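Local coordinates for peroxinectin A (Dictyostelium discoideum, PDB 6ERC), which uses hydrogen peroxide and a covalently attached haem to oxidise phenolic donors, iodide and thiocyanate as a secreted peroxidase, at residues 312-317 / 342-347; 68-73 / 349-354; 216-221 / 328-333; 224-229 / 495-500. All coordinates share one frame; numbering follows the deposited sequence.

Contact 1. Residues 312-317 / 342-347; sequences MEYYSE and EPLIRG. With NAG (2-acetamido-2-deoxy-beta-D-glucopyranose), chain E.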
# COMPACT_ATOMS: atom_id res chain seq x y z
N MET A 312 -14.35 -11.64 1.64
CA MET A 312 -14.69 -10.59 0.69
C MET A 312 -16.16 -10.76 0.33
O MET A 312 -16.54 -11.76 -0.29
CB MET A 312 -13.79 -10.69 -0.54
CG MET A 312 -13.71 -9.45 -1.37
SD MET A 312 -12.13 -9.39 -2.24
CE MET A 312 -11.06 -8.85 -0.91
N GLU A 313 -16.99 -9.80 0.73
CA GLU A 313 -18.44 -9.92 0.59
C GLU A 313 -18.90 -9.55 -0.82
O GLU A 313 -18.32 -8.69 -1.48
CB GLU A 313 -19.15 -9.02 1.61
CG GLU A 313 -19.00 -9.47 3.06
CD GLU A 313 -19.76 -10.75 3.37
OE1 GLU A 313 -20.73 -11.06 2.64
OE2 GLU A 313 -19.39 -11.45 4.33
N TYR A 314 -19.97 -10.23 -1.26
CA TYR A 314 -20.62 -9.96 -2.53
C TYR A 314 -22.10 -9.71 -2.28
O TYR A 314 -22.75 -10.48 -1.57
CB TYR A 314 -20.48 -11.14 -3.50
CG TYR A 314 -19.12 -11.26 -4.16
CD1 TYR A 314 -18.02 -11.73 -3.45
CD2 TYR A 314 -18.95 -10.93 -5.50
CE1 TYR A 314 -16.78 -11.85 -4.05
CE2 TYR A 314 -17.72 -11.04 -6.11
CZ TYR A 314 -16.64 -11.50 -5.38
OH TYR A 314 -15.40 -11.62 -5.98
N TYR A 315 -22.62 -8.64 -2.88
CA TYR A 315 -24.04 -8.32 -2.79
C TYR A 315 -24.60 -8.07 -4.18
O TYR A 315 -23.90 -7.57 -5.07
CB TYR A 315 -24.27 -7.10 -1.90
CG TYR A 315 -24.19 -7.40 -0.42
CD1 TYR A 315 -25.33 -7.75 0.30
CD2 TYR A 315 -22.98 -7.34 0.26
CE1 TYR A 315 -25.27 -8.04 1.64
CE2 TYR A 315 -22.91 -7.62 1.61
CZ TYR A 315 -24.05 -7.97 2.30
OH TYR A 315 -23.99 -8.25 3.64
N SER A 316 -25.86 -8.43 -4.37
CA SER A 316 -26.51 -8.24 -5.66
C SER A 316 -27.29 -6.93 -5.68
O SER A 316 -27.34 -6.19 -4.70
CB SER A 316 -27.42 -9.43 -5.97
OG SER A 316 -28.51 -9.48 -5.08
N GLU A 317 -27.91 -6.63 -6.83
CA GLU A 317 -28.60 -5.36 -7.00
C GLU A 317 -29.69 -5.17 -5.95
O GLU A 317 -29.84 -4.07 -5.40
CB GLU A 317 -29.18 -5.27 -8.41
CG GLU A 317 -29.63 -3.87 -8.81
CD GLU A 317 -30.31 -3.84 -10.16
OE1 GLU A 317 -30.33 -4.88 -10.84
OE2 GLU A 317 -30.84 -2.77 -10.53
N GLU A 342 -19.59 -4.27 -9.40
CA GLU A 342 -20.64 -3.79 -8.51
C GLU A 342 -20.84 -4.70 -7.30
O GLU A 342 -20.96 -4.19 -6.18
CB GLU A 342 -21.95 -3.61 -9.29
CG GLU A 342 -21.98 -2.38 -10.18
CD GLU A 342 -21.16 -2.55 -11.45
OE1 GLU A 342 -20.79 -3.70 -11.78
OE2 GLU A 342 -20.89 -1.53 -12.12
N PRO A 343 -20.91 -6.03 -7.45
CA PRO A 343 -21.10 -6.87 -6.26
C PRO A 343 -19.99 -6.74 -5.23
O PRO A 343 -20.25 -6.81 -4.03
CB PRO A 343 -21.17 -8.29 -6.84
CG PRO A 343 -21.54 -8.10 -8.28
CD PRO A 343 -20.90 -6.82 -8.69
N LEU A 344 -18.75 -6.56 -5.68
CA LEU A 344 -17.65 -6.31 -4.75
C LEU A 344 -17.83 -4.98 -4.04
O LEU A 344 -17.76 -4.90 -2.81
CB LEU A 344 -16.31 -6.35 -5.48
CG LEU A 344 -15.82 -7.74 -5.89
CD1 LEU A 344 -14.73 -7.61 -6.94
CD2 LEU A 344 -15.32 -8.51 -4.68
N ILE A 345 -18.04 -3.91 -4.81
CA ILE A 345 -18.16 -2.57 -4.22
C ILE A 345 -19.20 -2.59 -3.11
O ILE A 345 -18.99 -2.02 -2.03
CB ILE A 345 -18.51 -1.53 -5.30
CG1 ILE A 345 -17.45 -1.50 -6.41
CG2 ILE A 345 -18.68 -0.15 -4.67
CD1 ILE A 345 -16.08 -1.05 -5.95
N ARG A 346 -20.35 -3.22 -3.35
CA ARG A 346 -21.39 -3.26 -2.33
C ARG A 346 -20.88 -3.91 -1.06
O ARG A 346 -21.14 -3.41 0.05
CB ARG A 346 -22.62 -4.01 -2.86
CG ARG A 346 -23.38 -3.29 -3.96
CD ARG A 346 -24.71 -3.98 -4.26
NE ARG A 346 -25.30 -3.51 -5.51
CZ ARG A 346 -25.12 -4.08 -6.70
NH1 ARG A 346 -24.36 -5.16 -6.82
NH2 ARG A 346 -25.71 -3.58 -7.77
N GLY A 347 -20.13 -5.01 -1.18
CA GLY A 347 -19.59 -5.66 -0.00
C GLY A 347 -18.53 -4.82 0.69
O GLY A 347 -18.49 -4.75 1.92
C1 NAG E . -32.87 -10.36 -6.42
C2 NAG E . -31.61 -11.14 -6.86
C3 NAG E . -31.78 -12.64 -6.61
C4 NAG E . -32.24 -12.91 -5.18
C5 NAG E . -33.50 -12.11 -4.89
C6 NAG E . -34.02 -12.31 -3.49
C7 NAG E . -30.80 -9.80 -8.79
C8 NAG E . -30.46 -8.71 -7.82
N2 NAG E . -31.34 -10.91 -8.28
O3 NAG E . -30.54 -13.30 -6.85
O4 NAG E . -32.52 -14.30 -5.02
O5 NAG E . -33.21 -10.72 -5.06
O6 NAG E . -33.26 -13.29 -2.78
O7 NAG E . -30.59 -9.68 -9.99
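Tyr315 and Arg346 meet where the first strand of a two-stranded antiparallel beta hairpin (311-315 with 321-326) lies across the opening turns of helix 342-350; the axes of strand 312-315 and helix turns 342-347 approach to 5.6 Å at 117°. The backbones join directly: Tyr315 N donates to Pro343 O at 3.2 Å, a carbonyl that also receives a weak bond from Gly347 N within the helix.

Arg346 runs past Tyr315 toward Ser316 and Glu317. Its CB rests against Tyr315 CB (3.6 Å), and with CG anti to the carbonyl carbon (chi1 -69°) and the chain extended from there to NE, CD is carried to Ser316 O at 3.5 Å. One face of the guanidinium is covered by Ser316 O and Glu317 CA, while its edge offers NH1 to Tyr315 O in a weak bond of 3.0 Å. NE and NH2 turn to Ile501 O and Asn500 O, so this one group ties the hairpin to the C-terminal tail.

One residue back along the strand, Leu344 CD2 sits over a face of the Tyr314 ring, 3.3 Å from Tyr314 CZ, and Tyr314 OH is bonded to Ala336 O. The Tyr315 ring turns its edge to Gly347, with Tyr315 CD2 3.8 Å from Gly347 CA. At the glycosylated end, the acetyl methyl C8 of the NAG comes to 3.5 Å from Ser316 OG.

Contact 2. Residues 68-73 / 349-354; sequences LTDMFN and IINEEE. With HEM (protoporphyrin IX containing Fe), chain F.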
# COMPACT_ATOMS: atom_id res chain seq x y z
N LEU A 68 -14.58 0.68 10.84
CA LEU A 68 -14.17 0.98 9.48
C LEU A 68 -14.54 -0.16 8.55
O LEU A 68 -14.82 -1.29 8.97
CB LEU A 68 -12.66 1.24 9.43
CG LEU A 68 -12.21 2.67 9.77
CD1 LEU A 68 -13.05 3.29 10.88
CD2 LEU A 68 -10.74 2.67 10.15
N THR A 69 -14.54 0.14 7.26
CA THR A 69 -15.01 -0.78 6.23
C THR A 69 -13.84 -1.41 5.49
O THR A 69 -12.71 -0.90 5.51
CB THR A 69 -15.93 -0.06 5.24
OG1 THR A 69 -15.20 0.98 4.59
CG2 THR A 69 -17.12 0.54 5.96
N ASP A 70 -14.12 -2.52 4.81
CA ASP A 70 -13.13 -3.12 3.93
C ASP A 70 -12.68 -2.14 2.86
O ASP A 70 -11.51 -2.15 2.45
CB ASP A 70 -13.69 -4.38 3.28
CG ASP A 70 -13.95 -5.49 4.28
OD1 ASP A 70 -13.18 -5.62 5.26
OD2 ASP A 70 -14.93 -6.25 4.09
N MET A 71 -13.59 -1.27 2.39
CA MET A 71 -13.22 -0.28 1.39
C MET A 71 -12.13 0.66 1.90
O MET A 71 -11.33 1.17 1.11
CB MET A 71 -14.46 0.52 0.98
CG MET A 71 -14.20 1.61 -0.06
SD MET A 71 -13.53 0.97 -1.61
CE MET A 71 -15.02 0.37 -2.40
N PHE A 72 -12.09 0.90 3.21
CA PHE A 72 -11.08 1.79 3.77
C PHE A 72 -9.67 1.24 3.56
O PHE A 72 -8.76 1.98 3.17
CB PHE A 72 -11.34 2.01 5.27
CG PHE A 72 -10.23 2.73 5.98
CD1 PHE A 72 -10.07 4.10 5.84
CD2 PHE A 72 -9.34 2.04 6.79
CE1 PHE A 72 -9.05 4.77 6.49
CE2 PHE A 72 -8.32 2.70 7.44
CZ PHE A 72 -8.18 4.07 7.30
N ASN A 73 -9.47 -0.06 3.81
CA ASN A 73 -8.14 -0.63 3.61
C ASN A 73 -7.87 -0.95 2.15
O ASN A 73 -6.71 -1.03 1.75
CB ASN A 73 -7.95 -1.87 4.49
CG ASN A 73 -8.59 -3.12 3.92
OD1 ASN A 73 -8.17 -3.64 2.89
ND2 ASN A 73 -9.60 -3.63 4.62
N ILE A 349 -18.13 -1.61 0.98
CA ILE A 349 -18.59 -0.43 1.70
C ILE A 349 -19.51 -0.77 2.87
O ILE A 349 -19.72 0.09 3.74
CB ILE A 349 -19.31 0.56 0.76
CG1 ILE A 349 -20.62 -0.04 0.22
CG2 ILE A 349 -18.39 0.97 -0.38
CD1 ILE A 349 -21.48 0.95 -0.54
N ILE A 350 -20.05 -1.98 2.92
CA ILE A 350 -20.99 -2.35 3.98
C ILE A 350 -20.28 -3.18 5.04
O ILE A 350 -20.63 -3.12 6.23
CB ILE A 350 -22.21 -3.10 3.40
CG1 ILE A 350 -23.36 -3.13 4.40
CG2 ILE A 350 -21.84 -4.54 3.00
CD1 ILE A 350 -24.09 -1.80 4.53
N ASN A 351 -19.29 -3.97 4.63
CA ASN A 351 -18.67 -4.94 5.52
C ASN A 351 -17.59 -4.29 6.38
O ASN A 351 -16.72 -3.58 5.87
CB ASN A 351 -18.08 -6.09 4.70
CG ASN A 351 -17.59 -7.23 5.57
OD1 ASN A 351 -18.09 -7.45 6.67
ND2 ASN A 351 -16.60 -7.97 5.07
N GLU A 352 -17.65 -4.54 7.69
CA GLU A 352 -16.69 -3.97 8.62
C GLU A 352 -15.38 -4.75 8.56
O GLU A 352 -15.37 -5.98 8.47
CB GLU A 352 -17.24 -3.99 10.04
CG GLU A 352 -16.47 -3.12 11.02
CD GLU A 352 -16.93 -3.30 12.46
OE1 GLU A 352 -16.61 -4.35 13.06
OE2 GLU A 352 -17.61 -2.39 12.98
N GLU A 353 -14.26 -4.02 8.62
CA GLU A 353 -12.95 -4.63 8.51
C GLU A 353 -12.47 -5.13 9.87
O GLU A 353 -13.20 -5.11 10.87
CB GLU A 353 -11.94 -3.65 7.90
CG GLU A 353 -11.52 -2.52 8.83
CD GLU A 353 -10.36 -1.72 8.28
OE1 GLU A 353 -9.95 -2.00 7.13
OE2 GLU A 353 -9.86 -0.82 8.99
N GLU A 354 -11.22 -5.58 9.92
CA GLU A 354 -10.60 -6.11 11.12
C GLU A 354 -9.90 -4.99 11.89
O GLU A 354 -9.60 -3.92 11.34
CB GLU A 354 -9.62 -7.21 10.74
CG GLU A 354 -9.33 -8.23 11.82
CD GLU A 354 -10.56 -8.92 12.34
OE1 GLU A 354 -11.23 -9.60 11.54
OE2 GLU A 354 -10.87 -8.78 13.55
CHA HEM F . 3.57 -4.63 1.14
CHB HEM F . 0.14 -7.96 0.39
CHC HEM F . -3.20 -4.91 2.17
CHD HEM F . 0.28 -1.68 3.15
C1A HEM F . 2.94 -5.82 0.84
C2A HEM F . 3.59 -7.04 0.44
C3A HEM F . 2.65 -7.97 0.23
C4A HEM F . 1.37 -7.35 0.49
CMA HEM F . 2.87 -9.43 -0.22
CAA HEM F . 5.11 -7.21 0.30
CBA HEM F . 5.55 -8.16 1.41
CGA HEM F . 7.01 -7.95 1.72
O1A HEM F . 7.37 -6.84 2.18
O2A HEM F . 7.80 -8.90 1.52
C1B HEM F . -1.05 -7.41 0.78
C2B HEM F . -2.34 -8.06 0.67
C3B HEM F . -3.26 -7.22 1.16
C4B HEM F . -2.59 -6.01 1.60
CMB HEM F . -2.51 -9.46 0.07
CAB HEM F . -4.79 -7.40 1.28
CBB HEM F . -5.42 -8.54 0.96
C1C HEM F . -2.55 -3.77 2.60
C2C HEM F . -3.17 -2.61 3.22
C3C HEM F . -2.20 -1.71 3.49
C4C HEM F . -0.95 -2.29 3.05
CMC HEM F . -4.69 -2.54 3.48
CAC HEM F . -2.22 -0.30 4.14
CBC HEM F . -3.30 0.34 4.57
C1D HEM F . 1.46 -2.18 2.65
C2D HEM F . 2.73 -1.48 2.61
C3D HEM F . 3.63 -2.31 2.07
C4D HEM F . 2.97 -3.54 1.73
CMD HEM F . 2.96 -0.06 3.14
CAD HEM F . 5.11 -2.03 1.79
CBD HEM F . 5.14 -1.21 0.50
CGD HEM F . 6.36 -1.53 -0.33
O1D HEM F . 6.31 -2.52 -1.10
O2D HEM F . 7.38 -0.80 -0.23
NA HEM F . 1.58 -6.04 0.86
NB HEM F . -1.24 -6.17 1.35
NC HEM F . -1.20 -3.53 2.51
ND HEM F . 1.64 -3.43 2.10
FE HEM F . 0.21 -4.76 1.68
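Glu353 lies at the tight end of this contact, where its N donates to Leu68 O at 2.8 Å and Asp70 N returns a bond to Asn351 O at 3.0 Å, forming a single beta bridge about Thr69 and Glu352. A chi1 of 72° tucks CG in over the backbone, and the extended Glu353 chain sends its carboxylate inward past Asp70. Asn73 ND2 meets Glu353 OE1 at 3.0 Å, the amide and carboxylate nearly coplanar. Glu353 OE2 lies close to Glu307 OE1, which may favour a proton on one of the pair. Asn73 also touches the haem, its O 3.1 Å from HEM CMC.

The side with Asn351 and Glu352 is looser and partly solvent-exposed: Asn351 ND2 bonds only weakly to Asp70 OD2, and Glu352 carries its carboxylate away to His67. Met71 CE and Ile349 CG2, 4.0 Å apart, make a buried but loose apolar contact. The whole joins the start of helix 70-80 to the chain leaving helix 342-350, while Phe72 stacks on Tyr270 of helix 247-275.

Contact 3. Residues 216-221 / 328-333; sequences ENPGLL and KFSYFN. With HEM (protoporphyrin IX containing Fe), chain F.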
# COMPACT_ATOMS: atom_id res chain seq x y z
N GLU A 216 -3.43 -8.14 -7.14
CA GLU A 216 -3.26 -8.76 -5.83
C GLU A 216 -4.59 -9.25 -5.27
O GLU A 216 -4.70 -10.39 -4.82
CB GLU A 216 -2.59 -7.78 -4.86
CG GLU A 216 -1.93 -8.44 -3.64
CD GLU A 216 -2.88 -8.63 -2.46
OE1 GLU A 216 -4.09 -8.38 -2.60
OE2 GLU A 216 -2.40 -9.04 -1.37
N ASN A 217 -5.61 -8.40 -5.30
CA ASN A 217 -6.94 -8.82 -4.87
C ASN A 217 -7.98 -8.10 -5.70
O ASN A 217 -7.71 -7.04 -6.28
CB ASN A 217 -7.16 -8.55 -3.37
CG ASN A 217 -7.21 -7.08 -3.04
OD1 ASN A 217 -8.27 -6.46 -3.13
ND2 ASN A 217 -6.08 -6.52 -2.66
N PRO A 218 -9.21 -8.64 -5.78
CA PRO A 218 -10.22 -8.02 -6.64
C PRO A 218 -10.65 -6.64 -6.16
O PRO A 218 -10.79 -5.72 -6.98
CB PRO A 218 -11.39 -9.01 -6.59
CG PRO A 218 -10.81 -10.29 -6.02
CD PRO A 218 -9.71 -9.86 -5.12
N GLY A 219 -10.87 -6.46 -4.86
CA GLY A 219 -11.22 -5.15 -4.35
C GLY A 219 -10.24 -4.08 -4.79
O GLY A 219 -10.62 -2.93 -4.99
N LEU A 220 -8.96 -4.45 -4.94
CA LEU A 220 -7.98 -3.52 -5.48
C LEU A 220 -8.21 -3.28 -6.97
O LEU A 220 -8.13 -2.14 -7.44
CB LEU A 220 -6.57 -4.06 -5.24
CG LEU A 220 -5.39 -3.21 -5.69
CD1 LEU A 220 -5.39 -1.86 -4.97
CD2 LEU A 220 -4.08 -3.95 -5.43
N LEU A 221 -8.50 -4.34 -7.72
CA LEU A 221 -8.80 -4.19 -9.14
C LEU A 221 -10.07 -3.38 -9.35
O LEU A 221 -10.17 -2.63 -10.33
CB LEU A 221 -8.94 -5.57 -9.79
CG LEU A 221 -7.69 -6.08 -10.49
CD1 LEU A 221 -7.77 -7.58 -10.72
CD2 LEU A 221 -7.50 -5.36 -11.82
N LYS A 328 -8.05 -15.95 0.90
CA LYS A 328 -7.04 -16.87 0.39
C LYS A 328 -7.36 -17.36 -1.02
O LYS A 328 -6.46 -17.74 -1.76
CB LYS A 328 -6.86 -18.05 1.35
CG LYS A 328 -8.13 -18.78 1.71
CD LYS A 328 -7.86 -19.86 2.75
CE LYS A 328 -9.13 -20.59 3.18
NZ LYS A 328 -10.04 -19.72 3.97
N PHE A 329 -8.64 -17.37 -1.40
CA PHE A 329 -9.02 -17.77 -2.75
C PHE A 329 -9.02 -16.61 -3.74
O PHE A 329 -9.24 -16.85 -4.94
CB PHE A 329 -10.42 -18.41 -2.74
CG PHE A 329 -10.50 -19.71 -1.98
CD1 PHE A 329 -9.36 -20.33 -1.48
CD2 PHE A 329 -11.73 -20.32 -1.78
CE1 PHE A 329 -9.45 -21.52 -0.78
CE2 PHE A 329 -11.82 -21.52 -1.09
CZ PHE A 329 -10.69 -22.12 -0.59
N SER A 330 -8.78 -15.38 -3.29
CA SER A 330 -8.87 -14.22 -4.16
C SER A 330 -7.52 -13.67 -4.58
O SER A 330 -7.47 -12.67 -5.31
CB SER A 330 -9.66 -13.11 -3.46
OG SER A 330 -8.91 -12.53 -2.40
N TYR A 331 -6.41 -14.28 -4.15
CA TYR A 331 -5.08 -13.80 -4.51
C TYR A 331 -4.86 -13.99 -6.01
O TYR A 331 -4.81 -15.12 -6.50
CB TYR A 331 -4.01 -14.53 -3.71
CG TYR A 331 -4.05 -14.28 -2.22
CD1 TYR A 331 -4.41 -13.03 -1.71
CD2 TYR A 331 -3.72 -15.29 -1.32
CE1 TYR A 331 -4.44 -12.80 -0.35
CE2 TYR A 331 -3.75 -15.07 0.05
CZ TYR A 331 -4.10 -13.82 0.53
OH TYR A 331 -4.13 -13.60 1.89
N PHE A 332 -4.73 -12.88 -6.73
CA PHE A 332 -4.46 -12.90 -8.17
C PHE A 332 -5.48 -13.78 -8.89
O PHE A 332 -5.13 -14.70 -9.64
CB PHE A 332 -3.03 -13.36 -8.45
CG PHE A 332 -1.99 -12.46 -7.85
CD1 PHE A 332 -1.39 -11.47 -8.61
CD2 PHE A 332 -1.62 -12.60 -6.52
CE1 PHE A 332 -0.44 -10.64 -8.06
CE2 PHE A 332 -0.66 -11.77 -5.97
CZ PHE A 332 -0.07 -10.78 -6.74
N ASN A 333 -6.76 -13.49 -8.66
CA ASN A 333 -7.86 -14.25 -9.24
C ASN A 333 -8.75 -13.33 -10.06
O ASN A 333 -9.57 -12.59 -9.48
CB ASN A 333 -8.67 -14.95 -8.15
CG ASN A 333 -9.85 -15.72 -8.70
OD1 ASN A 333 -9.90 -16.03 -9.89
ND2 ASN A 333 -10.81 -16.05 -7.84
CHA HEM F . 3.57 -4.63 1.14
CHB HEM F . 0.14 -7.96 0.39
CHC HEM F . -3.20 -4.91 2.17
CHD HEM F . 0.28 -1.68 3.15
C1A HEM F . 2.94 -5.82 0.84
C2A HEM F . 3.59 -7.04 0.44
C3A HEM F . 2.65 -7.97 0.23
C4A HEM F . 1.37 -7.35 0.49
CMA HEM F . 2.87 -9.43 -0.22
CAA HEM F . 5.11 -7.21 0.30
CBA HEM F . 5.55 -8.16 1.41
CGA HEM F . 7.01 -7.95 1.72
O1A HEM F . 7.37 -6.84 2.18
O2A HEM F . 7.80 -8.90 1.52
C1B HEM F . -1.05 -7.41 0.78
C2B HEM F . -2.34 -8.06 0.67
C3B HEM F . -3.26 -7.22 1.16
C4B HEM F . -2.59 -6.01 1.60
CMB HEM F . -2.51 -9.46 0.07
CAB HEM F . -4.79 -7.40 1.28
CBB HEM F . -5.42 -8.54 0.96
C1C HEM F . -2.55 -3.77 2.60
C2C HEM F . -3.17 -2.61 3.22
C3C HEM F . -2.20 -1.71 3.49
C4C HEM F . -0.95 -2.29 3.05
CMC HEM F . -4.69 -2.54 3.48
CAC HEM F . -2.22 -0.30 4.14
CBC HEM F . -3.30 0.34 4.57
C1D HEM F . 1.46 -2.18 2.65
C2D HEM F . 2.73 -1.48 2.61
C3D HEM F . 3.63 -2.31 2.07
C4D HEM F . 2.97 -3.54 1.73
CMD HEM F . 2.96 -0.06 3.14
CAD HEM F . 5.11 -2.03 1.79
CBD HEM F . 5.14 -1.21 0.50
CGD HEM F . 6.36 -1.53 -0.33
O1D HEM F . 6.31 -2.52 -1.10
O2D HEM F . 7.38 -0.80 -0.23
NA HEM F . 1.58 -6.04 0.86
NB HEM F . -1.24 -6.17 1.35
NC HEM F . -1.20 -3.53 2.51
ND HEM F . 1.64 -3.43 2.10
FE HEM F . 0.21 -4.76 1.68
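A covalent haem link like those of the mammalian peroxidases lies here: Glu216, held against Phe332 just before helix 218-241, is joined through OE2 to the haem methyl carbon CMB at 1.5 Å. Around this bond the backbone is gripped from the 328-333 loop. Phe332 N donates to Glu216 O at 3.1 Å, approaching from above the carbonyl plane, and Glu216 CA packs over the centre of the Phe332 ring in a CH-pi contact, 3.9 Å from its centroid.

In Glu216 a bend about the CB-CG bond (chi2 -88°) turns its carboxyl group to the porphyrin. The remaining oxygen, OE1, takes a 2.7 Å bond from Asn217 ND2 on its anti side, tilted out of the carboxylate plane, with a weaker one from Gln77 NE2. Asn217 also serves as N-cap: its OD1 accepts from Leu220 N at 2.8 Å, so one amide both steadies the linked group and caps the helix. The predicted catalytic pair His81 and Arg213 each have side chains about 5 Å from that of Glu216. Pro218 CD fits against Ser330 CB at 3.6 Å, and the Tyr331 ring, edge toward Glu216 O, brings its CE1 to 3.9 Å from HEM CMB.

Contact 4. Residues 224-229 / 495-500; sequences HTLLLR and KRTTSN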
# COMPACT_ATOMS: atom_id res chain seq x y z
N HIS A 224 -9.18 0.16 -9.36
CA HIS A 224 -8.58 0.44 -10.66
C HIS A 224 -9.66 0.66 -11.72
O HIS A 224 -9.60 1.61 -12.50
CB HIS A 224 -7.66 -0.71 -11.08
CG HIS A 224 -6.36 -0.75 -10.34
ND1 HIS A 224 -6.29 -1.04 -8.99
CD2 HIS A 224 -5.09 -0.54 -10.75
CE1 HIS A 224 -5.02 -1.01 -8.61
NE2 HIS A 224 -4.28 -0.71 -9.66
N THR A 225 -10.66 -0.22 -11.74
CA THR A 225 -11.68 -0.17 -12.78
C THR A 225 -12.45 1.14 -12.73
O THR A 225 -12.62 1.81 -13.76
CB THR A 225 -12.63 -1.36 -12.62
OG1 THR A 225 -11.88 -2.58 -12.68
CG2 THR A 225 -13.68 -1.36 -13.72
N LEU A 226 -12.92 1.53 -11.54
CA LEU A 226 -13.79 2.70 -11.45
C LEU A 226 -13.06 3.97 -11.86
O LEU A 226 -13.63 4.83 -12.54
CB LEU A 226 -14.34 2.84 -10.03
CG LEU A 226 -15.18 1.68 -9.49
CD1 LEU A 226 -15.86 2.08 -8.19
CD2 LEU A 226 -16.21 1.18 -10.49
N LEU A 227 -11.79 4.11 -11.48
CA LEU A 227 -11.04 5.30 -11.86
C LEU A 227 -10.70 5.29 -13.35
O LEU A 227 -10.51 6.35 -13.94
CB LEU A 227 -9.77 5.43 -11.02
CG LEU A 227 -9.97 5.72 -9.53
CD1 LEU A 227 -8.63 5.88 -8.84
CD2 LEU A 227 -10.84 6.95 -9.31
N LEU A 228 -10.62 4.10 -13.95
CA LEU A 228 -10.49 4.03 -15.40
C LEU A 228 -11.78 4.46 -16.08
O LEU A 228 -11.76 5.22 -17.06
CB LEU A 228 -10.10 2.62 -15.82
CG LEU A 228 -8.68 2.14 -15.48
CD1 LEU A 228 -8.55 0.66 -15.78
CD2 LEU A 228 -7.64 2.93 -16.25
N ARG A 229 -12.92 3.98 -15.59
CA ARG A 229 -14.21 4.42 -16.11
C ARG A 229 -14.36 5.93 -15.96
O ARG A 229 -14.74 6.63 -16.91
CB ARG A 229 -15.34 3.70 -15.39
CG ARG A 229 -15.42 2.21 -15.67
CD ARG A 229 -16.53 1.57 -14.85
NE ARG A 229 -16.63 0.14 -15.09
CZ ARG A 229 -17.51 -0.66 -14.50
NH1 ARG A 229 -18.37 -0.17 -13.62
NH2 ARG A 229 -17.53 -1.96 -14.79
N LYS A 495 -20.86 6.09 -7.63
CA LYS A 495 -22.15 6.21 -8.31
C LYS A 495 -21.96 6.58 -9.78
O LYS A 495 -22.60 6.00 -10.67
CB LYS A 495 -23.01 7.26 -7.61
CG LYS A 495 -23.33 6.93 -6.16
CD LYS A 495 -23.99 8.12 -5.47
CE LYS A 495 -24.29 7.84 -4.01
NZ LYS A 495 -24.94 9.00 -3.35
N ARG A 496 -21.07 7.54 -10.06
CA ARG A 496 -20.82 7.95 -11.43
C ARG A 496 -20.34 6.80 -12.30
O ARG A 496 -20.59 6.79 -13.51
CB ARG A 496 -19.78 9.07 -11.45
CG ARG A 496 -20.37 10.46 -11.43
CD ARG A 496 -19.49 11.46 -10.69
NE ARG A 496 -18.06 11.29 -10.94
CZ ARG A 496 -17.15 12.21 -10.65
NH1 ARG A 496 -17.50 13.37 -10.12
NH2 ARG A 496 -15.87 11.97 -10.89
N THR A 497 -19.66 5.81 -11.71
CA THR A 497 -18.94 4.80 -12.47
C THR A 497 -19.57 3.42 -12.37
O THR A 497 -19.00 2.46 -12.90
CB THR A 497 -17.49 4.74 -12.01
OG1 THR A 497 -17.45 4.49 -10.60
CG2 THR A 497 -16.77 6.05 -12.31
N THR A 498 -20.72 3.28 -11.72
CA THR A 498 -21.34 1.98 -11.51
C THR A 498 -22.77 1.98 -12.03
O THR A 498 -23.38 3.03 -12.22
CB THR A 498 -21.33 1.59 -10.03
OG1 THR A 498 -21.91 2.64 -9.25
CG2 THR A 498 -19.91 1.33 -9.56
N SER A 499 -23.29 0.78 -12.24
CA SER A 499 -24.65 0.57 -12.73
C SER A 499 -25.49 -0.02 -11.61
O SER A 499 -25.18 -1.10 -11.10
CB SER A 499 -24.64 -0.36 -13.94
OG SER A 499 -25.96 -0.71 -14.32
N ASN A 500 -26.56 0.69 -11.23
CA ASN A 500 -27.50 0.23 -10.21
C ASN A 500 -26.76 -0.27 -8.97
O ASN A 500 -27.02 -1.36 -8.46
CB ASN A 500 -28.43 -0.85 -10.77
CG ASN A 500 -29.26 -0.36 -11.94
OD1 ASN A 500 -29.26 -0.97 -13.01
ND2 ASN A 500 -29.97 0.75 -11.74
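Leu226 of helix 218-241 and Thr497, near the C-terminal end of helix 490-497, bring their backbones closest here, CA to CA 5.7 Å. Their side chains cross at about a right angle. Leu226 CD2 lies 3.5 Å from Thr497 OG1 and reaches on to Thr498 CG2 at 3.8 Å. Thr497 CG2, anti to its carbonyl carbon, is laid 3.4 Å from Leu226 O, while its hydroxyl is bonded back to Val493 O, with Ile494 O also near enough to share it.

Arg229, one turn farther on, stretches fully from CG to NE past Thr497. Its NH1 gives a straight bond to Thr497 O (2.8 Å, 158°), entering nearly along the C=O axis with the oxygen in the guanidinium plane. The same NH1 forms a salt bridge with Glu342 OE2, and NH2 bonds Asp183 O. The cation beside Thr497 O would probably be favourable there, with Glu342 partly balancing its charge.

In the fold
Contacts 2 and 3 are buried and both touch the haem, whereas contacts 1 and 4 are only partly buried and away from the predicted catalytic residues. Helix 342-350 serves contacts 1 and 2 at its two ends, and helix 218-241 serves contacts 3 and 4. Chemistry follows place: contact 3 is built round a covalent haem link, contact 2 round backbone bonds and a buried carboxylate, contact 4 round an arginine reaching a main-chain carbonyl, while contact 1 combines a backbone bond and tyrosine packing with a weakly bonded arginine. Each of the outer contacts supplies a polar partner to the other's arginine. Contact 1 is central, Pro218 against Leu344 and Met71 against Ile345 joining it to contacts 3 and 2.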